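Local coordinates for exopolygalacturonate lyase (Vibrio vulnificus, PDB 5A29), which probably cleaves pectic polygalacturonate by metal-assisted beta-elimination, as a family 2 polysaccharide lyase, and binds manganese in this crystal form, at residues N125-W130 with G197-N202; T173-K178 with K201-K206. All coordinates share one frame; numbering follows the deposited sequence.

Contact 1: N125-W130 with G197-N202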
ATOM      1  N   ASN A 125      13.807  18.664 -11.147  1.00 35.26           N
ATOM      2  CA  ASN A 125      14.661  17.481 -10.868  1.00 29.32           C
ATOM      3  C   ASN A 125      14.028  16.137 -11.242  1.00 34.39           C
ATOM      4  O   ASN A 125      14.684  15.083 -11.183  1.00 31.60           O
ATOM      5  CB  ASN A 125      15.184  17.496  -9.430  1.00 29.85           C
ATOM      6  CG  ASN A 125      14.110  17.198  -8.375  1.00 35.19           C
ATOM      7  OD1 ASN A 125      12.906  17.047  -8.688  1.00 29.94           O
ATOM      8  ND2 ASN A 125      14.551  17.111  -7.089  1.00 28.28           N
ATOM      9  N   GLY A 126      12.768  16.193 -11.689  1.00 28.21           N
ATOM     10  CA  GLY A 126      12.072  14.998 -12.198  1.00 27.17           C
ATOM     11  C   GLY A 126      11.023  14.460 -11.200  1.00 25.14           C
ATOM     12  O   GLY A 126      10.224  13.617 -11.577  1.00 24.35           O
ATOM     13  N   LEU A 127      10.994  14.994  -9.981  1.00 23.81           N
ATOM     14  CA  LEU A 127       9.998  14.592  -8.957  1.00 26.30           C
ATOM     15  C   LEU A 127       8.621  15.216  -9.255  1.00 28.51           C
ATOM     16  O   LEU A 127       8.505  16.428  -9.490  1.00 25.88           O
ATOM     17  CB  LEU A 127      10.426  15.013  -7.558  1.00 24.10           C
ATOM     18  CG  LEU A 127      11.649  14.262  -6.946  1.00 24.58           C
ATOM     19  CD1 LEU A 127      12.017  14.862  -5.598  1.00 25.27           C
ATOM     20  CD2 LEU A 127      11.372  12.756  -6.894  1.00 23.84           C
ATOM     21  N   PHE A 128       7.564  14.411  -9.140  1.00 29.61           N
ATOM     22  CA  PHE A 128       6.211  14.948  -9.268  1.00 25.51           C
ATOM     23  C   PHE A 128       5.863  15.786  -8.077  1.00 20.45           C
ATOM     24  O   PHE A 128       6.145  15.420  -6.883  1.00 25.38           O
ATOM     25  CB  PHE A 128       5.153  13.795  -9.385  1.00 25.14           C
ATOM     26  CG  PHE A 128       5.325  12.914 -10.580  1.00 27.14           C
ATOM     27  CD1 PHE A 128       6.250  13.202 -11.579  1.00 28.58           C
ATOM     28  CD2 PHE A 128       4.494  11.791 -10.749  1.00 29.70           C
ATOM     29  CE1 PHE A 128       6.393  12.372 -12.680  1.00 25.38           C
ATOM     30  CE2 PHE A 128       4.617  10.959 -11.853  1.00 29.54           C
ATOM     31  CZ  PHE A 128       5.570  11.254 -12.837  1.00 31.07           C
ATOM     32  N   TYR A 129       5.024  16.799  -8.316  1.00 22.97           N
ATOM     33  CA  TYR A 129       4.363  17.481  -7.199  1.00 23.95           C
ATOM     34  C   TYR A 129       3.115  16.736  -6.711  1.00 26.89           C
ATOM     35  O   TYR A 129       1.996  17.026  -7.156  1.00 25.00           O
ATOM     36  CB  TYR A 129       3.968  18.921  -7.547  1.00 28.28           C
ATOM     37  CG  TYR A 129       5.198  19.808  -7.905  1.00 31.71           C
ATOM     38  CD1 TYR A 129       6.208  20.019  -6.963  1.00 30.73           C
ATOM     39  CD2 TYR A 129       5.307  20.434  -9.165  1.00 35.96           C
ATOM     40  CE1 TYR A 129       7.328  20.818  -7.270  1.00 31.01           C
ATOM     41  CE2 TYR A 129       6.427  21.244  -9.488  1.00 32.26           C
ATOM     42  CZ  TYR A 129       7.410  21.432  -8.520  1.00 37.60           C
ATOM     43  OH  TYR A 129       8.511  22.223  -8.758  1.00 39.70           O
ATOM     44  N   TRP A 130       3.293  15.870  -5.721  1.00 23.42           N
ATOM     45  CA  TRP A 130       2.219  14.980  -5.234  1.00 24.10           C
ATOM     46  C   TRP A 130       2.699  14.361  -3.920  1.00 24.99           C
ATOM     47  O   TRP A 130       3.795  14.711  -3.411  1.00 23.31           O
ATOM     48  CB  TRP A 130       1.890  13.890  -6.294  1.00 18.72           C
ATOM     49  CG  TRP A 130       2.975  12.831  -6.468  1.00 18.31           C
ATOM     50  CD1 TRP A 130       4.236  12.817  -5.878  1.00 20.48           C
ATOM     51  CD2 TRP A 130       2.911  11.670  -7.280  1.00 20.31           C
ATOM     52  NE1 TRP A 130       4.905  11.662  -6.239  1.00 21.64           N
ATOM     53  CE2 TRP A 130       4.152  10.977  -7.146  1.00 19.42           C
ATOM     54  CE3 TRP A 130       1.921  11.121  -8.109  1.00 20.78           C
ATOM     55  CZ2 TRP A 130       4.404   9.777  -7.786  1.00 23.51           C
ATOM     56  CZ3 TRP A 130       2.199   9.943  -8.782  1.00 24.11           C
ATOM     57  CH2 TRP A 130       3.424   9.272  -8.605  1.00 24.20           C
ATOM     58  N   GLY A 197      11.690  13.814   0.493  1.00 23.56           N
ATOM     59  CA  GLY A 197      12.591  14.042  -0.639  1.00 23.01           C
ATOM     60  C   GLY A 197      12.598  15.504  -1.074  1.00 24.88           C
ATOM     61  O   GLY A 197      11.516  16.203  -1.100  1.00 24.16           O
ATOM     62  N   SER A 198      13.795  16.023  -1.374  1.00 23.69           N
ATOM     63  CA  SER A 198      13.874  17.464  -1.644  1.00 26.21           C
ATOM     64  C   SER A 198      13.566  17.794  -3.106  1.00 22.78           C
ATOM     65  O   SER A 198      14.140  17.172  -4.011  1.00 28.16           O
ATOM     66  CB  SER A 198      15.298  18.023  -1.340  1.00 28.50           C
ATOM     67  OG  SER A 198      15.261  19.385  -1.744  1.00 29.42           O
ATOM     68  N   TYR A 199      12.692  18.774  -3.341  1.00 25.86           N
ATOM     69  CA  TYR A 199      12.486  19.270  -4.715  1.00 29.11           C
ATOM     70  C   TYR A 199      13.735  20.073  -5.255  1.00 34.84           C
ATOM     71  O   TYR A 199      13.766  20.400  -6.427  1.00 39.24           O
ATOM     72  CB  TYR A 199      11.182  20.084  -4.886  1.00 31.30           C
ATOM     73  CG  TYR A 199       9.926  19.218  -4.773  1.00 32.00           C
ATOM     74  CD1 TYR A 199       9.565  18.328  -5.812  1.00 29.50           C
ATOM     75  CD2 TYR A 199       9.170  19.218  -3.611  1.00 31.05           C
ATOM     76  CE1 TYR A 199       8.415  17.538  -5.728  1.00 27.72           C
ATOM     77  CE2 TYR A 199       8.025  18.402  -3.500  1.00 29.57           C
ATOM     78  CZ  TYR A 199       7.677  17.559  -4.543  1.00 26.39           C
ATOM     79  OH  TYR A 199       6.587  16.725  -4.415  1.00 27.80           O
ATOM     80  N   SER A 200      14.737  20.307  -4.406  1.00 34.89           N
ATOM     81  CA  SER A 200      16.012  20.956  -4.824  1.00 40.24           C
ATOM     82  C   SER A 200      17.140  19.969  -5.057  1.00 45.41           C
ATOM     83  O   SER A 200      18.247  20.391  -5.278  1.00 44.01           O
ATOM     84  CB  SER A 200      16.520  21.869  -3.719  1.00 34.01           C
ATOM     85  OG  SER A 200      15.531  22.784  -3.351  1.00 44.65           O
ATOM     86  N   LYS A 201      16.910  18.666  -4.909  1.00 37.55           N
ATOM     87  CA  LYS A 201      17.993  17.704  -5.069  1.00 35.94           C
ATOM     88  C   LYS A 201      18.298  17.675  -6.548  1.00 39.04           C
ATOM     89  O   LYS A 201      17.360  17.660  -7.336  1.00 34.95           O
ATOM     90  CB  LYS A 201      17.538  16.321  -4.559  1.00 33.99           C
ATOM     91  CG  LYS A 201      18.537  15.214  -4.774  1.00 30.78           C
ATOM     92  CD  LYS A 201      19.440  15.126  -3.542  1.00 34.14           C
ATOM     93  CE  LYS A 201      20.625  14.190  -3.817  1.00 32.48           C
ATOM     94  NZ  LYS A 201      21.611  14.431  -2.728  1.00 36.04           N
ATOM     95  N   ASN A 202      19.575  17.672  -6.964  1.00 32.25           N
ATOM     96  CA  ASN A 202      19.868  17.528  -8.416  1.00 31.51           C
ATOM     97  C   ASN A 202      19.605  16.160  -9.037  1.00 30.66           C
ATOM     98  O   ASN A 202      19.951  15.142  -8.483  1.00 35.56           O
ATOM     99  CB  ASN A 202      21.321  17.946  -8.722  1.00 33.62           C
ATOM    100  CG  ASN A 202      21.566  19.395  -8.349  1.00 36.20           C
ATOM    101  OD1 ASN A 202      21.350  20.302  -9.150  1.00 45.04           O
ATOM    102  ND2 ASN A 202      21.893  19.620  -7.096  1.00 38.84           N
TER
HETATM  103  O   HOH W   1      13.683  20.547  -9.049  1.00 43.24           O

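Contact 2: T173-K178 with K201-K206. With EDO (1,2-ethanediol), chain K.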
ATOM      1  N   THR A 173       8.621   9.385 -16.946  1.00 24.15           N
ATOM      2  CA  THR A 173       8.480   8.258 -16.001  1.00 24.52           C
ATOM      3  C   THR A 173       9.844   7.682 -15.668  1.00 27.46           C
ATOM      4  O   THR A 173      10.143   7.429 -14.475  1.00 23.12           O
ATOM      5  CB  THR A 173       7.558   7.177 -16.558  1.00 24.66           C
ATOM      6  OG1 THR A 173       6.282   7.811 -16.751  1.00 24.96           O
ATOM      7  CG2 THR A 173       7.413   5.988 -15.511  1.00 25.44           C
ATOM      8  N   GLU A 174      10.699   7.518 -16.691  1.00 23.97           N
ATOM      9  CA  GLU A 174      12.142   7.211 -16.416  0.50 24.58           C
ATOM     10  C   GLU A 174      12.793   8.234 -15.494  1.00 24.06           C
ATOM     11  O   GLU A 174      13.425   7.867 -14.485  1.00 24.34           O
ATOM     12  CB  GLU A 174      12.967   7.130 -17.704  0.50 23.01           C
ATOM     13  CG  GLU A 174      14.450   6.827 -17.478  0.50 22.40           C
ATOM     14  CD  GLU A 174      15.291   7.058 -18.714  0.50 22.86           C
ATOM     15  OE1 GLU A 174      14.706   6.978 -19.805  0.50 25.37           O
ATOM     16  OE2 GLU A 174      16.508   7.334 -18.599  0.50 20.87           O
ATOM     17  N   ARG A 175      12.692   9.534 -15.816  1.00 25.84           N
ATOM     18  CA  ARG A 175      13.273  10.542 -14.932  1.00 25.71           C
ATOM     19  C   ARG A 175      12.697  10.519 -13.510  1.00 26.32           C
ATOM     20  O   ARG A 175      13.416  10.733 -12.514  1.00 24.82           O
ATOM     21  CB  ARG A 175      13.171  11.974 -15.480  1.00 28.57           C
ATOM     22  CG  ARG A 175      13.974  12.187 -16.782  1.00 32.07           C
ATOM     23  CD  ARG A 175      13.660  13.563 -17.381  1.00 28.87           C
ATOM     24  NE  ARG A 175      13.527  14.639 -16.366  1.00 33.51           N
ATOM     25  CZ  ARG A 175      14.526  15.338 -15.835  1.00 35.66           C
ATOM     26  NH1 ARG A 175      15.784  15.107 -16.207  1.00 37.20           N
ATOM     27  NH2 ARG A 175      14.260  16.287 -14.947  1.00 33.03           N
ATOM     28  N   TYR A 176      11.395  10.295 -13.401  1.00 23.27           N
ATOM     29  CA  TYR A 176      10.788  10.206 -12.075  1.00 23.17           C
ATOM     30  C   TYR A 176      11.433   9.092 -11.202  1.00 19.42           C
ATOM     31  O   TYR A 176      11.803   9.368 -10.065  1.00 22.05           O
ATOM     32  CB  TYR A 176       9.245   9.998 -12.147  1.00 21.96           C
ATOM     33  CG  TYR A 176       8.723   9.811 -10.749  1.00 21.20           C
ATOM     34  CD1 TYR A 176       8.652  10.887  -9.895  1.00 20.09           C
ATOM     35  CD2 TYR A 176       8.411   8.536 -10.275  1.00 23.12           C
ATOM     36  CE1 TYR A 176       8.271  10.738  -8.593  1.00 24.32           C
ATOM     37  CE2 TYR A 176       8.039   8.346  -8.944  1.00 21.97           C
ATOM     38  CZ  TYR A 176       7.986   9.444  -8.127  1.00 22.75           C
ATOM     39  OH  TYR A 176       7.575   9.309  -6.850  1.00 24.38           O
ATOM     40  N   ILE A 177      11.473   7.863 -11.705  1.00 19.56           N
ATOM     41  CA  ILE A 177      12.036   6.745 -10.940  1.00 20.09           C
ATOM     42  C   ILE A 177      13.500   7.034 -10.519  1.00 23.47           C
ATOM     43  O   ILE A 177      13.906   6.772  -9.378  1.00 19.36           O
ATOM     44  CB  ILE A 177      11.922   5.438 -11.751  1.00 19.71           C
ATOM     45  CG1 ILE A 177      10.427   5.053 -11.880  1.00 20.36           C
ATOM     46  CG2 ILE A 177      12.730   4.279 -11.158  1.00 16.84           C
ATOM     47  CD1 ILE A 177      10.220   3.927 -12.896  1.00 15.96           C
ATOM     48  N   LYS A 178      14.299   7.567 -11.458  1.00 20.31           N
ATOM     49  CA  LYS A 178      15.713   7.944 -11.146  1.00 22.72           C
ATOM     50  C   LYS A 178      15.780   9.069 -10.122  1.00 22.98           C
ATOM     51  O   LYS A 178      16.583   9.016  -9.200  1.00 24.85           O
ATOM     52  CB  LYS A 178      16.443   8.318 -12.472  1.00 22.42           C
ATOM     53  CG  LYS A 178      16.676   7.095 -13.355  1.00 23.43           C
ATOM     54  CD  LYS A 178      17.430   7.549 -14.652  1.00 24.47           C
ATOM     55  CE  LYS A 178      17.751   6.344 -15.517  1.00 29.21           C
ATOM     56  NZ  LYS A 178      18.449   6.754 -16.771  1.00 28.52           N
ATOM     57  N   LYS A 201      16.910  18.666  -4.909  1.00 37.55           N
ATOM     58  CA  LYS A 201      17.993  17.704  -5.069  1.00 35.94           C
ATOM     59  C   LYS A 201      18.298  17.675  -6.548  1.00 39.04           C
ATOM     60  O   LYS A 201      17.360  17.660  -7.336  1.00 34.95           O
ATOM     61  CB  LYS A 201      17.538  16.321  -4.559  1.00 33.99           C
ATOM     62  CG  LYS A 201      18.537  15.214  -4.774  1.00 30.78           C
ATOM     63  CD  LYS A 201      19.440  15.126  -3.542  1.00 34.14           C
ATOM     64  CE  LYS A 201      20.625  14.190  -3.817  1.00 32.48           C
ATOM     65  NZ  LYS A 201      21.611  14.431  -2.728  1.00 36.04           N
ATOM     66  N   ASN A 202      19.575  17.672  -6.964  1.00 32.25           N
ATOM     67  CA  ASN A 202      19.868  17.528  -8.416  1.00 31.51           C
ATOM     68  C   ASN A 202      19.605  16.160  -9.037  1.00 30.66           C
ATOM     69  O   ASN A 202      19.951  15.142  -8.483  1.00 35.56           O
ATOM     70  CB  ASN A 202      21.321  17.946  -8.722  1.00 33.62           C
ATOM     71  CG  ASN A 202      21.566  19.395  -8.349  1.00 36.20           C
ATOM     72  OD1 ASN A 202      21.350  20.302  -9.150  1.00 45.04           O
ATOM     73  ND2 ASN A 202      21.893  19.620  -7.096  1.00 38.84           N
ATOM     74  N   TYR A 203      18.992  16.172 -10.214  1.00 29.38           N
ATOM     75  CA  TYR A 203      18.742  14.997 -11.004  1.00 31.43           C
ATOM     76  C   TYR A 203      20.056  14.351 -11.379  1.00 37.87           C
ATOM     77  O   TYR A 203      21.002  15.053 -11.689  1.00 37.65           O
ATOM     78  CB  TYR A 203      17.957  15.356 -12.274  1.00 30.70           C
ATOM     79  CG  TYR A 203      17.686  14.141 -13.134  1.00 30.48           C
ATOM     80  CD1 TYR A 203      16.723  13.196 -12.745  1.00 28.21           C
ATOM     81  CD2 TYR A 203      18.386  13.908 -14.324  1.00 31.66           C
ATOM     82  CE1 TYR A 203      16.487  12.045 -13.499  1.00 25.86           C
ATOM     83  CE2 TYR A 203      18.138  12.761 -15.103  1.00 30.59           C
ATOM     84  CZ  TYR A 203      17.158  11.845 -14.677  1.00 29.30           C
ATOM     85  OH  TYR A 203      16.924  10.678 -15.386  1.00 29.95           O
ATOM     86  N   ASP A 204      20.093  13.025 -11.436  1.00 31.23           N
ATOM     87  CA  ASP A 204      21.259  12.309 -11.936  1.00 31.88           C
ATOM     88  C   ASP A 204      20.854  11.128 -12.799  1.00 32.61           C
ATOM     89  O   ASP A 204      20.324  10.117 -12.297  1.00 27.23           O
ATOM     90  CB  ASP A 204      22.146  11.872 -10.757  1.00 32.73           C
ATOM     91  CG  ASP A 204      23.387  11.072 -11.189  1.00 36.83           C
ATOM     92  OD1 ASP A 204      23.621  10.792 -12.406  1.00 30.92           O
ATOM     93  OD2 ASP A 204      24.083  10.625 -10.252  1.00 36.44           O
ATOM     94  N   ASP A 205      21.082  11.273 -14.100  1.00 25.58           N
ATOM     95  CA  ASP A 205      20.682  10.266 -15.050  1.00 31.55           C
ATOM     96  C   ASP A 205      21.404   8.947 -14.810  1.00 27.55           C
ATOM     97  O   ASP A 205      20.950   7.897 -15.261  1.00 29.31           O
ATOM     98  CB  ASP A 205      20.859  10.743 -16.512  1.00 31.38           C
ATOM     99  CG  ASP A 205      19.922  10.050 -17.456  1.00 39.36           C
ATOM    100  OD1 ASP A 205      18.671  10.086 -17.243  1.00 41.53           O
ATOM    101  OD2 ASP A 205      20.427   9.364 -18.357  1.00 41.61           O
ATOM    102  N   LYS A 206      22.529   8.998 -14.102  1.00 25.67           N
ATOM    103  CA  LYS A 206      23.341   7.777 -13.957  1.00 27.79           C
ATOM    104  C   LYS A 206      23.279   7.210 -12.547  1.00 28.26           C
ATOM    105  O   LYS A 206      24.117   6.365 -12.185  1.00 26.22           O
ATOM    106  CB  LYS A 206      24.798   8.084 -14.324  1.00 29.32           C
ATOM    107  CG  LYS A 206      24.855   8.672 -15.746  1.00 32.75           C
ATOM    108  CD  LYS A 206      26.278   8.945 -16.237  1.00 42.22           C
ATOM    109  CE  LYS A 206      26.849   7.754 -16.969  1.00 61.06           C
ATOM    110  NZ  LYS A 206      27.491   6.793 -16.008  1.00 74.11           N
TER
HETATM  111  C1  EDO K1575      26.326   8.196  -9.768  1.00 40.54           C
HETATM  112  O1  EDO K1575      26.637   9.453 -10.382  1.00 41.27           O
HETATM  113  C2  EDO K1575      26.432   7.155 -10.858  1.00 44.84           C
HETATM  114  O2  EDO K1575      27.795   7.190 -11.296  1.00 54.56           O
HETATM  115  O   HOH W   2      18.372  10.940 -10.516  1.00 32.24           O

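Contact 1: N125-W130 with G197-N202
Tyr199 lies across the loop 125-130, and Asn125 in return reaches into the type I beta turn that Ser198 to Lys201 form; an Asx turn on one side thus meets a beta turn on the other. Followed outward from CB, the Tyr199 side chain takes a first torsion (chi1 -69°) that turns CG toward the loop 125-130, where Tyr199 CG already approaches Tyr129 CE1 at 3.9 Å. Next, Tyr199 CD1 comes to 3.7 Å from Tyr129 CE1 and is close to Leu127 CB as well. Tyr199 CE1 lies 3.5 Å from Tyr129 CD1, which sits over one face near the rim, and is also near Phe128 O; the two tyrosine planes meet obliquely at 44°. At the tip, Tyr199 OH donates to Phe128 O over 2.8 Å, 17° from the plane of that carbonyl, which lies at the edge of the ring. This bond and the side chains of Leu127 and Tyr129 together fix the ring's setting.

The carboxamide of Asn125 works in two directions. Its OD1 accepts from Leu127 N, closing the Asx turn, while Asn125 ND2 gives a good bond to Lys201 O at 2.9 Å, lying in the amide plane and on a carbonyl lone pair, and a weak one to Ser198 O. Ser198 OG accepts from Ser200 N in an ST turn, bracing the turn from within. Leu127 also packs on helix 170-184. The contact lies in the neighbourhood of the manganese site: the Tyr199 side chain is about 7 Å from that of His133, a metal ligand. A water completes the junction, donating to Tyr199 O at 2.6 Å and weakly accepting from Asn125 N.

Contact 2: T173-K178 with K201-K206
Lys178 and Arg175, one turn apart on helix 170-184, receive the loop residues Tyr203 and Asp205 through a cation-pi contact and a salt-bridge network. The lysine side chain runs out straight past the phenol, Lys178 CD 3.3 Å from Tyr203 OH, to bring NZ among several acceptors. In the Glu174 conformer described, one of two modelled, Lys178 NZ donates to Glu174 OE2 at 2.7 Å, on the anti side of that carboxylate, and Glu174 OE1 is satisfied in turn by Asn255 ND2. Lys178 NZ also donates to Asp205 O at 3.1 Å, on a lone pair in the carbonyl plane. A weak bond to Asp205 OD1 completes the salt-bridge network, and Asn255 O is a further acceptor for the same ammonium group.

Asp205 OD1 has a second, shorter partner in Tyr203 OH, which donates over 2.6 Å to its anti lone pair. The lysine and this hydroxyl probably offset the repulsion expected where Glu174 OE2, in that conformer, and Asp205 OD1 approach each other.

The Tyr203 ring swings out opposite the backbone N (chi1 180°) and takes Arg175 over one face. Arg175 CZ stands 4.2 Å from the centroid of the Tyr203 ring, almost on the ring normal, but the two planes are inclined by 40°, so the guanidinium leads with Arg175 NH1, which lies 3.4 Å from Tyr203 CD2. Asp204 closes an Asx turn, its OD1 accepting from Lys206 N. Between helix and loop, one water accepts from Asp204 N and donates to Asp204 O, with a weak bond to Lys178 O.

The centres of the two contacts lie 9 Å apart, and both end on the long loop between helix 170-184 and strand 227-228, sharing Lys201 and Asn202. Along the chain the order is 125-130, then 173-178 on that helix, then 197-206. The loop's 197-202 part packs on 125-130 and its 203-205 part on the helix. Segment 125-130 also touches the helix directly, Trp130 CZ2 being 3.3 Å from Tyr176 OH, and meets the further loop, with Asn125 O 3.2 Å from Tyr203 CD1. The Tyr199 side chain in contact 1 is about 11 Å from the manganese, whereas contact 2 lies away from the annotated sites; the loop runs from the metal ligand His196 past 125-130 to helix 170-184.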